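PDB 6K0P: alpha-1,3-glucanase from Paenibacillus glycanilyticus, which hydrolyses alpha-1,3-glucosidic linkages of alpha-1,3-glucan as a family GH87 enzyme, here as an engineered variant of the catalytic domain in complex with nigerose. Local coordinates for residues 87-92 with 101-106; 73-78 with 170-175; 521-526 with 553-558; 533-538 with 561-566; 111-116 with 128-133. The protein carries 1 engineered substitution. All blocks are in the same frame, centred on the assembly; numbering follows the deposited sequence.

Contacts 1, 2 and 5 belong to the N-terminal beta-rich part of the catalytic domain, contacts 3 and 4 to the C-terminal end of the parallel beta-helix. Contact 2 is the most buried, a bulged antiparallel pair; Phe-75 and Leu-77 on it meet Val-89, Ile-91 and Phe-101 of contact 1, whose hairpin carries sugar-binding residues at its Asn-102 end. Contact 5 is a small two-stranded ribbon, partly buried, about 8 Å from contact 1 between nearest atoms. Contacts 3 and 4 are parallel pairs with centres about 10 Å apart, sharing Leu-524, Phe-563 and Val-565 as common apolar ground; one meets a sulfate, the other bridging waters.

Contact 1 (87-92 with 101-106); sequences GTVSIY and FNVSSK. With GLC (alpha-D-glucopyranose), chain D.
Gly-87 pairs with Val-103 through two backbone bonds, Gly-87 N to Val-103 O and Val-103 N to Gly-87 O, each 2.9 Å, while Val-103 CG2 lies against the glycine carbonyl. Thr-88 follows as the non-hydrogen-bonded partner of Asn-102; its CA sits 3.1 Å from Phe-101 O as a C-H...O contact, and its hydroxyl bonds Asp-161. Val-89 turns to the other face. Its CG1, between the backbone N and the carbonyl carbon (chi1 71°), points at Phe-101 CB, 4.0 Å away, and touches Val-103 CG1 as well. Its carbonyl O takes Phe-101 N at 2.8 Å. Ile-91 brings CB and CD1 to Phe-101 CE2, both at 3.9 Å, and this apolar face packs on Phe-75 and Leu-77. On the face of Thr-88, Asn-102 OD1 accepts a weak bond of 3.1 Å from glucose O2. Lys-106 NZ donates to glucose O4 at 3.3 Å and also bonds Gln-248 O. With an alanine in place of Asn-102, glucose O2 would probably lose this acceptor and the sugar be held less firmly at that end. The antiparallel hairpin thus divides its chemistry: an oily face for the beta-sandwich core, a polar Asn-102 end for glycan.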
# COMPACT_ATOMS: atom_id res chain seq x y z
N GLY A 87 -18.34 18.28 -0.66
CA GLY A 87 -19.06 18.91 0.42
C GLY A 87 -18.24 18.90 1.68
O GLY A 87 -17.01 18.84 1.63
N THR A 88 -18.93 18.97 2.82
CA THR A 88 -18.27 19.05 4.11
C THR A 88 -18.83 18.01 5.08
O THR A 88 -19.93 17.49 4.91
CB THR A 88 -18.41 20.44 4.75
OG1 THR A 88 -19.80 20.82 4.79
CG2 THR A 88 -17.62 21.48 3.94
N VAL A 89 -18.03 17.73 6.10
CA VAL A 89 -18.51 17.11 7.33
C VAL A 89 -17.79 17.82 8.47
O VAL A 89 -16.68 18.34 8.29
CB VAL A 89 -18.31 15.57 7.35
CG1 VAL A 89 -16.83 15.21 7.48
CG2 VAL A 89 -19.14 14.92 8.46
N SER A 90 -18.43 17.89 9.63
CA SER A 90 -17.97 18.77 10.69
C SER A 90 -17.12 18.04 11.72
O SER A 90 -17.30 16.85 11.99
CB SER A 90 -19.15 19.41 11.39
OG SER A 90 -19.89 20.17 10.46
N ILE A 91 -16.18 18.79 12.32
CA ILE A 91 -15.33 18.26 13.38
C ILE A 91 -15.51 19.10 14.64
O ILE A 91 -15.56 20.34 14.57
CB ILE A 91 -13.84 18.16 12.97
CG1 ILE A 91 -13.01 17.56 14.11
CG2 ILE A 91 -13.28 19.53 12.55
CD1 ILE A 91 -11.57 17.19 13.68
N TYR A 92 -15.65 18.42 15.77
CA TYR A 92 -15.84 19.02 17.08
C TYR A 92 -14.74 18.54 18.02
O TYR A 92 -14.29 17.39 17.93
CB TYR A 92 -17.17 18.56 17.69
CG TYR A 92 -18.42 19.17 17.10
CD1 TYR A 92 -18.80 18.89 15.79
CD2 TYR A 92 -19.23 20.00 17.86
CE1 TYR A 92 -19.96 19.44 15.25
CE2 TYR A 92 -20.38 20.55 17.34
CZ TYR A 92 -20.74 20.28 16.04
OH TYR A 92 -21.88 20.84 15.54
N PHE A 101 -14.21 19.32 7.33
CA PHE A 101 -13.40 18.63 6.33
C PHE A 101 -14.01 18.88 4.96
O PHE A 101 -15.23 18.92 4.80
CB PHE A 101 -13.45 17.13 6.56
CG PHE A 101 -12.64 16.64 7.72
CD1 PHE A 101 -11.29 16.31 7.57
CD2 PHE A 101 -13.23 16.47 8.96
CE1 PHE A 101 -10.56 15.84 8.65
CE2 PHE A 101 -12.50 16.00 10.04
CZ PHE A 101 -11.17 15.68 9.88
N ASN A 102 -13.14 19.01 3.95
CA ASN A 102 -13.56 19.03 2.56
C ASN A 102 -13.54 17.59 2.07
O ASN A 102 -12.47 17.01 1.85
CB ASN A 102 -12.59 19.91 1.76
CG ASN A 102 -12.92 19.98 0.27
OD1 ASN A 102 -13.29 18.99 -0.35
ND2 ASN A 102 -12.74 21.15 -0.31
N VAL A 103 -14.73 17.00 1.92
CA VAL A 103 -14.88 15.61 1.49
C VAL A 103 -15.31 15.59 0.04
O VAL A 103 -16.03 16.47 -0.44
CB VAL A 103 -15.85 14.82 2.39
CG1 VAL A 103 -15.29 14.72 3.80
CG2 VAL A 103 -17.23 15.46 2.41
N SER A 104 -14.86 14.57 -0.68
CA SER A 104 -15.06 14.53 -2.13
C SER A 104 -14.88 13.12 -2.65
O SER A 104 -14.06 12.36 -2.13
CB SER A 104 -14.04 15.43 -2.83
OG SER A 104 -14.21 15.39 -4.23
N SER A 105 -15.61 12.81 -3.72
CA SER A 105 -15.39 11.57 -4.45
C SER A 105 -14.63 11.79 -5.76
O SER A 105 -14.68 10.93 -6.65
CB SER A 105 -16.71 10.84 -4.70
OG SER A 105 -17.65 11.72 -5.29
N LYS A 106 -13.95 12.93 -5.90
CA LYS A 106 -13.21 13.21 -7.14
C LYS A 106 -12.27 12.07 -7.52
O LYS A 106 -12.16 11.71 -8.70
CB LYS A 106 -12.43 14.52 -6.98
CG LYS A 106 -11.47 14.78 -8.14
CD LYS A 106 -10.71 16.08 -7.95
CE LYS A 106 -9.81 16.34 -9.16
NZ LYS A 106 -9.19 17.69 -9.10
C1 GLC D . -9.67 19.86 -2.29
C2 GLC D . -10.39 18.58 -2.70
C3 GLC D . -9.64 17.81 -3.78
C4 GLC D . -9.40 18.76 -4.93
C5 GLC D . -8.73 20.03 -4.43
C6 GLC D . -8.49 20.96 -5.62
O2 GLC D . -10.67 17.80 -1.56
O3 GLC D . -10.49 16.80 -4.24
O4 GLC D . -8.55 18.20 -5.92
O5 GLC D . -9.51 20.66 -3.42
O6 GLC D . -9.72 21.43 -6.13

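Contact 2 (73-78 with 170-175); sequences NAFVLR and LETENV
Glu-173 O is gripped by two backbone amides, Asn-73 N at 2.9 Å and Ala-74 N at 3.0 Å, the signature of a classic beta bulge in this antiparallel pair. The extra residue, Asn-73, uses its side chain to carry the pairing past the end of strand 170-173. Its CG stands between the backbone N and carbonyl carbon (chi1 55°), which turns the amide onto the backbone of Val-175: OD1 accepts from Val-175 N at 2.8 Å, almost straight at 175°, and ND2 donates to Val-175 O at 3.0 Å, in the carbonyl plane on a lone pair. Two bonds to one residue fix the rotation of the amide. Beside it, Ala-74 CB presses on Val-175 CG2 at 3.6 Å. Farther along, Val-76 and Glu-171 lie side by side, Val-76 CG2 being 3.5 Å from Glu-171 OE1, while the carboxylate forms salt bridges through OE2 with Lys-326 and Arg-350 of the beta-helix. On the other face, Leu-170 CD1 meets Leu-77 CD1 at 3.9 Å, and Thr-172 CG2 lies obliquely by the Phe-75 ring. Strand 72-80 runs between 165-173 and 137-143; its Phe-75 and Leu-77 face packs on Ile-153 and Ile-155 of strand 152-156 in the other sheet, whereas Glu-171 and Glu-173, the latter through an OE1 salt bridge with Arg-324, face the beta-helix.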
# COMPACT_ATOMS: atom_id res chain seq x y z
N ASN A 73 -3.03 18.17 16.30
CA ASN A 73 -3.55 19.37 15.64
C ASN A 73 -3.97 19.11 14.20
O ASN A 73 -4.40 20.05 13.52
CB ASN A 73 -2.53 20.53 15.67
CG ASN A 73 -1.18 20.16 15.06
OD1 ASN A 73 -1.02 19.12 14.46
ND2 ASN A 73 -0.18 21.03 15.25
N ALA A 74 -3.84 17.88 13.71
CA ALA A 74 -4.10 17.60 12.31
C ALA A 74 -4.75 16.24 12.17
O ALA A 74 -4.53 15.34 12.99
CB ALA A 74 -2.79 17.64 11.50
N PHE A 75 -5.55 16.09 11.12
CA PHE A 75 -6.47 14.96 11.01
C PHE A 75 -6.62 14.54 9.56
O PHE A 75 -6.67 15.40 8.66
CB PHE A 75 -7.85 15.33 11.57
CG PHE A 75 -7.79 15.77 13.01
CD1 PHE A 75 -7.82 14.84 14.03
CD2 PHE A 75 -7.62 17.11 13.33
CE1 PHE A 75 -7.72 15.23 15.34
CE2 PHE A 75 -7.50 17.51 14.64
CZ PHE A 75 -7.57 16.57 15.65
N VAL A 76 -6.74 13.24 9.33
CA VAL A 76 -7.12 12.71 8.03
C VAL A 76 -8.34 11.81 8.22
O VAL A 76 -8.29 10.85 9.01
CB VAL A 76 -5.98 11.96 7.32
CG1 VAL A 76 -6.46 11.45 5.95
CG2 VAL A 76 -4.76 12.89 7.14
N LEU A 77 -9.42 12.11 7.52
CA LEU A 77 -10.66 11.35 7.61
C LEU A 77 -10.81 10.50 6.35
O LEU A 77 -11.01 11.04 5.25
CB LEU A 77 -11.85 12.30 7.73
CG LEU A 77 -13.18 11.62 8.04
CD1 LEU A 77 -13.22 11.21 9.52
CD2 LEU A 77 -14.31 12.59 7.70
N ARG A 78 -10.71 9.18 6.49
CA ARG A 78 -11.02 8.28 5.38
C ARG A 78 -12.52 8.04 5.39
O ARG A 78 -13.08 7.65 6.43
CB ARG A 78 -10.27 6.95 5.48
CG ARG A 78 -10.41 6.08 4.22
CD ARG A 78 -9.53 4.84 4.29
NE ARG A 78 -9.25 4.27 2.97
CZ ARG A 78 -9.80 3.15 2.48
NH1 ARG A 78 -10.71 2.48 3.19
NH2 ARG A 78 -9.44 2.71 1.28
N LEU A 170 -9.91 7.63 11.30
CA LEU A 170 -9.34 8.95 11.49
C LEU A 170 -7.86 8.80 11.79
O LEU A 170 -7.49 8.04 12.70
CB LEU A 170 -10.04 9.64 12.67
CG LEU A 170 -9.67 11.08 13.00
CD1 LEU A 170 -10.20 12.00 11.91
CD2 LEU A 170 -10.23 11.47 14.37
N GLU A 171 -7.01 9.50 11.03
CA GLU A 171 -5.62 9.70 11.42
C GLU A 171 -5.57 10.93 12.30
O GLU A 171 -6.23 11.93 12.01
CB GLU A 171 -4.72 10.01 10.22
CG GLU A 171 -4.57 8.93 9.20
CD GLU A 171 -3.65 9.36 8.06
OE1 GLU A 171 -2.77 10.21 8.28
OE2 GLU A 171 -3.80 8.84 6.95
N THR A 172 -4.78 10.87 13.37
CA THR A 172 -4.51 12.04 14.19
C THR A 172 -3.00 12.25 14.29
O THR A 172 -2.24 11.29 14.35
CB THR A 172 -5.14 11.93 15.59
OG1 THR A 172 -4.39 11.03 16.41
CG2 THR A 172 -6.58 11.43 15.47
N GLU A 173 -2.57 13.51 14.26
CA GLU A 173 -1.14 13.81 14.25
C GLU A 173 -0.90 15.15 14.93
O GLU A 173 -1.70 16.09 14.78
CB GLU A 173 -0.61 13.84 12.80
CG GLU A 173 0.91 13.87 12.70
CD GLU A 173 1.41 13.74 11.27
OE1 GLU A 173 0.62 13.36 10.38
OE2 GLU A 173 2.60 14.04 11.05
N ASN A 174 0.20 15.24 15.67
CA ASN A 174 0.68 16.50 16.22
C ASN A 174 1.81 16.98 15.31
O ASN A 174 2.95 16.53 15.42
CB ASN A 174 1.15 16.32 17.65
CG ASN A 174 1.55 17.62 18.30
OD1 ASN A 174 1.32 18.70 17.73
ND2 ASN A 174 2.13 17.55 19.49
N VAL A 175 1.48 17.90 14.41
CA VAL A 175 2.42 18.36 13.39
C VAL A 175 3.20 19.55 13.94
O VAL A 175 2.62 20.53 14.42
CB VAL A 175 1.67 18.75 12.11
CG1 VAL A 175 2.65 19.12 11.01
CG2 VAL A 175 0.79 17.57 11.67

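Contact 3 (521-526 with 553-558); sequences GIKLVV and AIYGEA. With SO4 (sulfate ion), chain E.
Tyr-555 lays its ring alongside the aliphatic part of Lys-523, CD2 standing 4.1 Å from Lys-523 CG, on neighbouring strands of the right-handed parallel beta-helix. Both leave the same face with CG anti to the backbone N (chi1 178° in both), which keeps ring and chain side by side. Each polar end finds an acidic partner: Lys-523 NZ forms a salt bridge with Asp-454, and Tyr-555 OH a hydrogen bond with Asp-453. The Tyr-555 ring also stacks with Tyr-520, and the Val-526 side chain crosses that of Tyr-555 at about a right angle, Val-526 CG2 4.1 Å from Tyr-555 CE2. On the opposite face of the ladder Ile-522 CG2 meets Ile-554 CD1 at 4.0 Å, the two isoleucines crossing obliquely on successive coils. The strands are in register and parallel. Ile-522 N donates to Ala-553 O at 2.9 Å, Ile-522 O accepts from Tyr-555 N, and Leu-524 N reaches Tyr-555 O at 2.8 Å and 170°. Leu-524 CD1 bears on the backbone of Glu-557. The turn there passes through Gly-556, whose backbone angles would jam a CB against the preceding carbonyl; it would also collide with Leu-524 O. A sulfate, probably from the crystallisation liquor, sits in this turn and is also held by Gln-559. Its O4 takes Gly-556 N and its O3 takes Ala-558 N, each at 2.9 Å.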
# COMPACT_ATOMS: atom_id res chain seq x y z
N GLY A 521 -6.25 -23.41 7.54
CA GLY A 521 -4.99 -22.79 7.92
C GLY A 521 -3.99 -22.81 6.78
O GLY A 521 -3.38 -21.79 6.45
N ILE A 522 -3.81 -23.98 6.17
CA ILE A 522 -2.87 -24.19 5.07
C ILE A 522 -3.63 -24.86 3.93
O ILE A 522 -4.36 -25.83 4.16
CB ILE A 522 -1.69 -25.06 5.52
CG1 ILE A 522 -0.93 -24.37 6.66
CG2 ILE A 522 -0.77 -25.40 4.33
CD1 ILE A 522 0.00 -25.27 7.42
N LYS A 523 -3.47 -24.34 2.72
CA LYS A 523 -4.02 -24.99 1.53
C LYS A 523 -2.88 -25.33 0.58
O LYS A 523 -2.10 -24.45 0.18
CB LYS A 523 -5.05 -24.12 0.82
CG LYS A 523 -5.57 -24.80 -0.46
CD LYS A 523 -6.79 -24.09 -1.03
CE LYS A 523 -7.23 -24.72 -2.35
NZ LYS A 523 -8.43 -24.04 -2.94
N LEU A 524 -2.78 -26.61 0.23
CA LEU A 524 -1.98 -27.05 -0.91
C LEU A 524 -2.93 -27.11 -2.09
O LEU A 524 -3.85 -27.93 -2.11
CB LEU A 524 -1.33 -28.40 -0.61
CG LEU A 524 -0.61 -28.56 0.73
CD1 LEU A 524 0.02 -29.96 0.85
CD2 LEU A 524 0.46 -27.49 0.96
N VAL A 525 -2.75 -26.21 -3.05
CA VAL A 525 -3.68 -26.12 -4.17
C VAL A 525 -3.55 -27.38 -5.02
O VAL A 525 -2.47 -27.71 -5.50
CB VAL A 525 -3.44 -24.84 -4.99
CG1 VAL A 525 -4.43 -24.76 -6.18
CG2 VAL A 525 -3.55 -23.61 -4.09
N VAL A 526 -4.67 -28.08 -5.22
CA VAL A 526 -4.68 -29.34 -5.95
C VAL A 526 -5.00 -29.13 -7.43
O VAL A 526 -4.37 -29.73 -8.30
CB VAL A 526 -5.69 -30.30 -5.29
CG1 VAL A 526 -5.84 -31.58 -6.10
CG2 VAL A 526 -5.26 -30.62 -3.88
N ALA A 553 -7.65 -27.72 9.45
CA ALA A 553 -6.36 -27.04 9.58
C ALA A 553 -5.60 -27.01 8.25
O ALA A 553 -5.02 -25.98 7.89
CB ALA A 553 -5.51 -27.69 10.67
N ILE A 554 -5.57 -28.13 7.53
CA ILE A 554 -4.84 -28.21 6.27
C ILE A 554 -5.68 -28.94 5.23
O ILE A 554 -6.29 -29.97 5.52
CB ILE A 554 -3.44 -28.85 6.44
CG1 ILE A 554 -2.72 -28.96 5.08
CG2 ILE A 554 -3.54 -30.24 7.10
CD1 ILE A 554 -1.22 -29.27 5.18
N TYR A 555 -5.70 -28.39 4.02
CA TYR A 555 -6.35 -29.00 2.87
C TYR A 555 -5.31 -29.34 1.81
O TYR A 555 -4.39 -28.55 1.55
CB TYR A 555 -7.39 -28.06 2.25
CG TYR A 555 -8.03 -28.67 1.02
CD1 TYR A 555 -9.10 -29.55 1.14
CD2 TYR A 555 -7.53 -28.41 -0.25
CE1 TYR A 555 -9.67 -30.13 0.02
CE2 TYR A 555 -8.09 -29.00 -1.38
CZ TYR A 555 -9.16 -29.86 -1.23
OH TYR A 555 -9.72 -30.45 -2.34
N GLY A 556 -5.45 -30.52 1.20
CA GLY A 556 -4.72 -30.88 0.00
C GLY A 556 -3.58 -31.85 0.20
O GLY A 556 -2.99 -32.29 -0.80
N GLU A 557 -3.25 -32.21 1.44
CA GLU A 557 -2.04 -32.99 1.69
C GLU A 557 -2.11 -34.37 1.04
O GLU A 557 -1.15 -34.81 0.39
CB GLU A 557 -1.78 -33.11 3.19
CG GLU A 557 -0.43 -33.76 3.49
CD GLU A 557 -0.05 -33.71 4.96
OE1 GLU A 557 -0.91 -33.38 5.80
OE2 GLU A 557 1.12 -34.01 5.25
N ALA A 558 -3.24 -35.06 1.19
CA ALA A 558 -3.37 -36.40 0.62
C ALA A 558 -3.42 -36.37 -0.90
O ALA A 558 -3.06 -37.35 -1.55
CB ALA A 558 -4.61 -37.09 1.17
S SO4 E . -6.68 -33.86 1.50
O1 SO4 E . -6.08 -33.76 0.19
O2 SO4 E . -7.72 -34.91 1.44
O3 SO4 E . -5.70 -34.21 2.52
O4 SO4 E . -7.30 -32.59 1.92

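Contact 4 (533-538 with 561-566)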
# COMPACT_ATOMS: atom_id res chain seq x y z
N GLY A 533 -2.48 -28.73 -11.82
CA GLY A 533 -2.33 -29.82 -10.88
C GLY A 533 -1.70 -29.38 -9.57
O GLY A 533 -1.60 -28.19 -9.28
N PRO A 534 -1.28 -30.34 -8.77
CA PRO A 534 -0.85 -30.06 -7.39
C PRO A 534 0.61 -29.60 -7.31
O PRO A 534 1.33 -29.52 -8.30
CB PRO A 534 -1.05 -31.41 -6.69
CG PRO A 534 -0.86 -32.42 -7.80
CD PRO A 534 -1.38 -31.78 -9.05
N ALA A 535 1.04 -29.32 -6.08
CA ALA A 535 2.32 -28.67 -5.84
C ALA A 535 3.46 -29.68 -5.83
O ALA A 535 3.27 -30.85 -5.48
CB ALA A 535 2.30 -27.91 -4.52
N TYR A 536 4.65 -29.20 -6.19
CA TYR A 536 5.84 -30.04 -6.32
C TYR A 536 6.93 -29.55 -5.37
O TYR A 536 7.25 -28.36 -5.34
CB TYR A 536 6.38 -30.01 -7.75
CG TYR A 536 5.65 -30.98 -8.66
CD1 TYR A 536 4.32 -30.76 -9.02
CD2 TYR A 536 6.29 -32.11 -9.13
CE1 TYR A 536 3.66 -31.66 -9.84
CE2 TYR A 536 5.63 -33.02 -9.94
CZ TYR A 536 4.32 -32.78 -10.29
OH TYR A 536 3.67 -33.69 -11.11
N GLY A 537 7.50 -30.48 -4.62
CA GLY A 537 8.61 -30.19 -3.72
C GLY A 537 8.20 -30.41 -2.28
O GLY A 537 7.83 -31.52 -1.90
N GLY A 538 8.24 -29.36 -1.47
CA GLY A 538 7.77 -29.50 -0.11
C GLY A 538 8.04 -28.24 0.68
O GLY A 538 8.59 -27.26 0.16
N PRO A 561 0.69 -35.71 -4.08
CA PRO A 561 1.70 -36.77 -3.92
C PRO A 561 3.11 -36.35 -4.27
O PRO A 561 4.04 -37.11 -3.98
CB PRO A 561 1.20 -37.87 -4.86
CG PRO A 561 0.48 -37.14 -5.93
CD PRO A 561 -0.19 -35.96 -5.24
N ASN A 562 3.30 -35.18 -4.89
CA ASN A 562 4.62 -34.68 -5.25
C ASN A 562 5.14 -33.64 -4.26
O ASN A 562 6.20 -33.05 -4.51
CB ASN A 562 4.59 -34.06 -6.65
CG ASN A 562 3.75 -34.87 -7.63
OD1 ASN A 562 2.57 -34.57 -7.86
ND2 ASN A 562 4.37 -35.89 -8.22
N PHE A 563 4.42 -33.40 -3.17
CA PHE A 563 4.74 -32.35 -2.21
C PHE A 563 4.80 -32.96 -0.82
O PHE A 563 3.87 -33.66 -0.41
CB PHE A 563 3.65 -31.26 -2.22
CG PHE A 563 4.03 -30.01 -1.46
CD1 PHE A 563 4.68 -28.98 -2.12
CD2 PHE A 563 3.74 -29.86 -0.11
CE1 PHE A 563 5.02 -27.81 -1.44
CE2 PHE A 563 4.09 -28.68 0.57
CZ PHE A 563 4.73 -27.67 -0.11
N THR A 564 5.89 -32.71 -0.10
CA THR A 564 6.08 -33.25 1.24
C THR A 564 5.95 -32.14 2.27
O THR A 564 6.75 -31.20 2.28
CB THR A 564 7.43 -33.95 1.37
OG1 THR A 564 7.47 -35.08 0.49
CG2 THR A 564 7.64 -34.41 2.81
N VAL A 565 4.95 -32.25 3.14
CA VAL A 565 4.82 -31.40 4.31
C VAL A 565 5.68 -32.00 5.41
O VAL A 565 5.49 -33.17 5.78
CB VAL A 565 3.35 -31.31 4.76
CG1 VAL A 565 3.22 -30.47 6.03
CG2 VAL A 565 2.47 -30.78 3.65
N THR A 566 6.63 -31.24 5.93
CA THR A 566 7.47 -31.68 7.03
C THR A 566 7.06 -30.95 8.30
O THR A 566 7.23 -29.73 8.40
CB THR A 566 8.95 -31.45 6.73
OG1 THR A 566 9.33 -32.23 5.59
CG2 THR A 566 9.82 -31.86 7.92
O HOH W 1 1.60 -33.10 -5.71
O HOH W 2 0.87 -35.04 -9.89
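Asn-562 lies flat on the ring of Tyr-536, amide and ring planes only 7° apart and both side chains pointing the same way. Its CB stands over the middle of the ring, 3.6 Å from the centroid, as a CH-pi contact, and its CG continues outward above the phenol end, 3.4 Å from Tyr-536 CZ. A chi2 of 96° turns the amide nearly parallel to the ring. Water then tethers the amide oxygen. One water donates to Asn-562 OD1 at 2.7 Å and has a weak bond to Tyr-536 OH. Another donates to both OD1 and Ala-535 O while accepting from Asn-562 N, so it joins the two segments where no direct backbone bond does. Phe-563 is turned to the other side, its CG anti to the backbone N (chi1 -169°). This brings the ring under Gly-538, whose CA lies over its centre at 3.5 Å as a second CH-pi contact. Ala-535 CB touches the same ring obliquely, 3.5 Å from Phe-563 CD1. A side chain on Gly-538 would meet Thr-564 O. Between the two aromatic groups the backbones are tied by Gly-537 N to Asn-562 O at 2.9 Å and by Thr-564 N to Gly-537 O, also 2.9 Å. Leu-524 and Ala-539 pack on Phe-563 as well, whereas Tyr-536 and Asn-562 stay partly exposed. Parallel pairing of strands from successive coils is the hallmark of a beta-helix, here close to its C-terminal end, with Phe-563 buried beside the paired strands.

Contact 5 (111-116 with 128-133); sequences YATPST and AGLTAY
Tyr-111 and Ala-132 form the snug side of this short antiparallel ribbon, with Tyr-111 CE2 3.6 Å from Ala-132 CB. Tyr-111 CG lies anti to the carbonyl carbon (chi1 -66°), which carries the ring along the backbone of Thr-131 and Ala-132, while Leu-130 CD1 supports Tyr-111 CB and the phenol OH is hydrogen-bonded to Glu-83. Next door Ala-112 and Thr-131 exchange two backbone bonds, Thr-131 N to Ala-112 O at 2.8 Å and Ala-112 N to Thr-131 O at 3.1 Å. The edge of the Tyr-133 ring comes against Ala-112, its CE1 lying 3.8 Å from Ala-112 CB. Beyond this the contact thins out. Thr-113 CG2 still touches Leu-130 CD2 at 3.7 Å, but Pro-114 and Gly-129 are exposed. Tyr-133 OH lies beside the Thr-113 to Pro-114 peptide, 3.5 Å from Thr-113 C, without a hydrogen bond to Pro-114 N. The chain there is held by its own type I turn, with Thr-113 OG1 and Thr-116 OG1 hydrogen-bonded at 2.7 Å. Pro-114 O reaches Tyr-459, just before strand 460-462 of the beta-helix part. Replacing Tyr-111 with an alanine would probably open a gap beside Ala-132 and Leu-130 and leave Glu-83 without its phenol mate. Across these segments two backbone bonds and apolar contacts of two tyrosines do the holding, whereas the outer turn depends on its internal bonds and on Tyr-459.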
# COMPACT_ATOMS: atom_id res chain seq x y z
N TYR A 111 -14.69 1.82 -12.00
CA TYR A 111 -15.77 0.95 -12.45
C TYR A 111 -15.26 -0.31 -13.13
O TYR A 111 -14.27 -0.28 -13.87
CB TYR A 111 -16.74 1.73 -13.36
CG TYR A 111 -17.46 2.81 -12.59
CD1 TYR A 111 -16.90 4.06 -12.43
CD2 TYR A 111 -18.69 2.57 -11.99
CE1 TYR A 111 -17.53 5.05 -11.70
CE2 TYR A 111 -19.34 3.56 -11.26
CZ TYR A 111 -18.74 4.80 -11.12
OH TYR A 111 -19.36 5.80 -10.40
N ALA A 112 -15.95 -1.42 -12.87
CA ALA A 112 -15.65 -2.71 -13.48
C ALA A 112 -16.89 -3.58 -13.32
O ALA A 112 -17.98 -3.09 -13.02
CB ALA A 112 -14.41 -3.35 -12.84
N THR A 113 -16.73 -4.88 -13.52
CA THR A 113 -17.77 -5.86 -13.24
C THR A 113 -17.12 -7.03 -12.51
O THR A 113 -15.89 -7.17 -12.53
CB THR A 113 -18.43 -6.38 -14.53
OG1 THR A 113 -17.53 -7.27 -15.19
CG2 THR A 113 -18.81 -5.23 -15.46
N PRO A 114 -17.91 -7.88 -11.85
CA PRO A 114 -17.30 -9.01 -11.12
C PRO A 114 -16.42 -9.90 -11.97
O PRO A 114 -15.47 -10.50 -11.44
CB PRO A 114 -18.52 -9.75 -10.58
CG PRO A 114 -19.53 -8.67 -10.37
CD PRO A 114 -19.35 -7.75 -11.54
N SER A 115 -16.67 -10.01 -13.27
CA SER A 115 -15.85 -10.83 -14.15
C SER A 115 -14.76 -10.05 -14.86
O SER A 115 -14.01 -10.63 -15.66
CB SER A 115 -16.72 -11.58 -15.16
OG SER A 115 -17.38 -10.68 -16.02
N THR A 116 -14.63 -8.76 -14.59
CA THR A 116 -13.59 -7.94 -15.21
C THR A 116 -12.79 -7.19 -14.15
O THR A 116 -12.44 -6.02 -14.34
CB THR A 116 -14.15 -6.99 -16.26
OG1 THR A 116 -15.14 -6.14 -15.65
CG2 THR A 116 -14.78 -7.76 -17.42
N ALA A 128 -23.38 1.40 -18.27
CA ALA A 128 -24.34 0.31 -18.26
C ALA A 128 -23.69 -0.97 -17.76
O ALA A 128 -22.65 -1.40 -18.28
CB ALA A 128 -24.87 0.10 -19.68
N GLY A 129 -24.29 -1.56 -16.73
CA GLY A 129 -23.84 -2.83 -16.18
C GLY A 129 -22.59 -2.77 -15.32
O GLY A 129 -22.12 -3.82 -14.88
N LEU A 130 -22.06 -1.58 -15.05
CA LEU A 130 -20.81 -1.44 -14.32
C LEU A 130 -21.07 -1.22 -12.84
O LEU A 130 -22.01 -0.52 -12.46
CB LEU A 130 -19.99 -0.28 -14.88
CG LEU A 130 -19.52 -0.41 -16.33
CD1 LEU A 130 -18.72 0.80 -16.76
CD2 LEU A 130 -18.71 -1.69 -16.51
N THR A 131 -20.23 -1.84 -12.01
CA THR A 131 -20.26 -1.68 -10.57
C THR A 131 -19.15 -0.72 -10.16
O THR A 131 -18.06 -0.72 -10.74
CB THR A 131 -20.03 -3.05 -9.90
OG1 THR A 131 -21.12 -3.92 -10.24
CG2 THR A 131 -19.93 -2.93 -8.38
N ALA A 132 -19.43 0.11 -9.15
CA ALA A 132 -18.43 1.00 -8.58
C ALA A 132 -17.58 0.27 -7.55
O ALA A 132 -18.11 -0.42 -6.67
CB ALA A 132 -19.12 2.19 -7.90
N TYR A 133 -16.27 0.47 -7.63
CA TYR A 133 -15.29 -0.04 -6.68
C TYR A 133 -14.43 1.13 -6.23
O TYR A 133 -14.55 2.24 -6.75
CB TYR A 133 -14.40 -1.10 -7.34
CG TYR A 133 -15.15 -2.30 -7.87
CD1 TYR A 133 -15.69 -2.31 -9.15
CD2 TYR A 133 -15.33 -3.43 -7.08
CE1 TYR A 133 -16.38 -3.42 -9.63
CE2 TYR A 133 -16.04 -4.54 -7.55
CZ TYR A 133 -16.55 -4.52 -8.82
OH TYR A 133 -17.24 -5.62 -9.29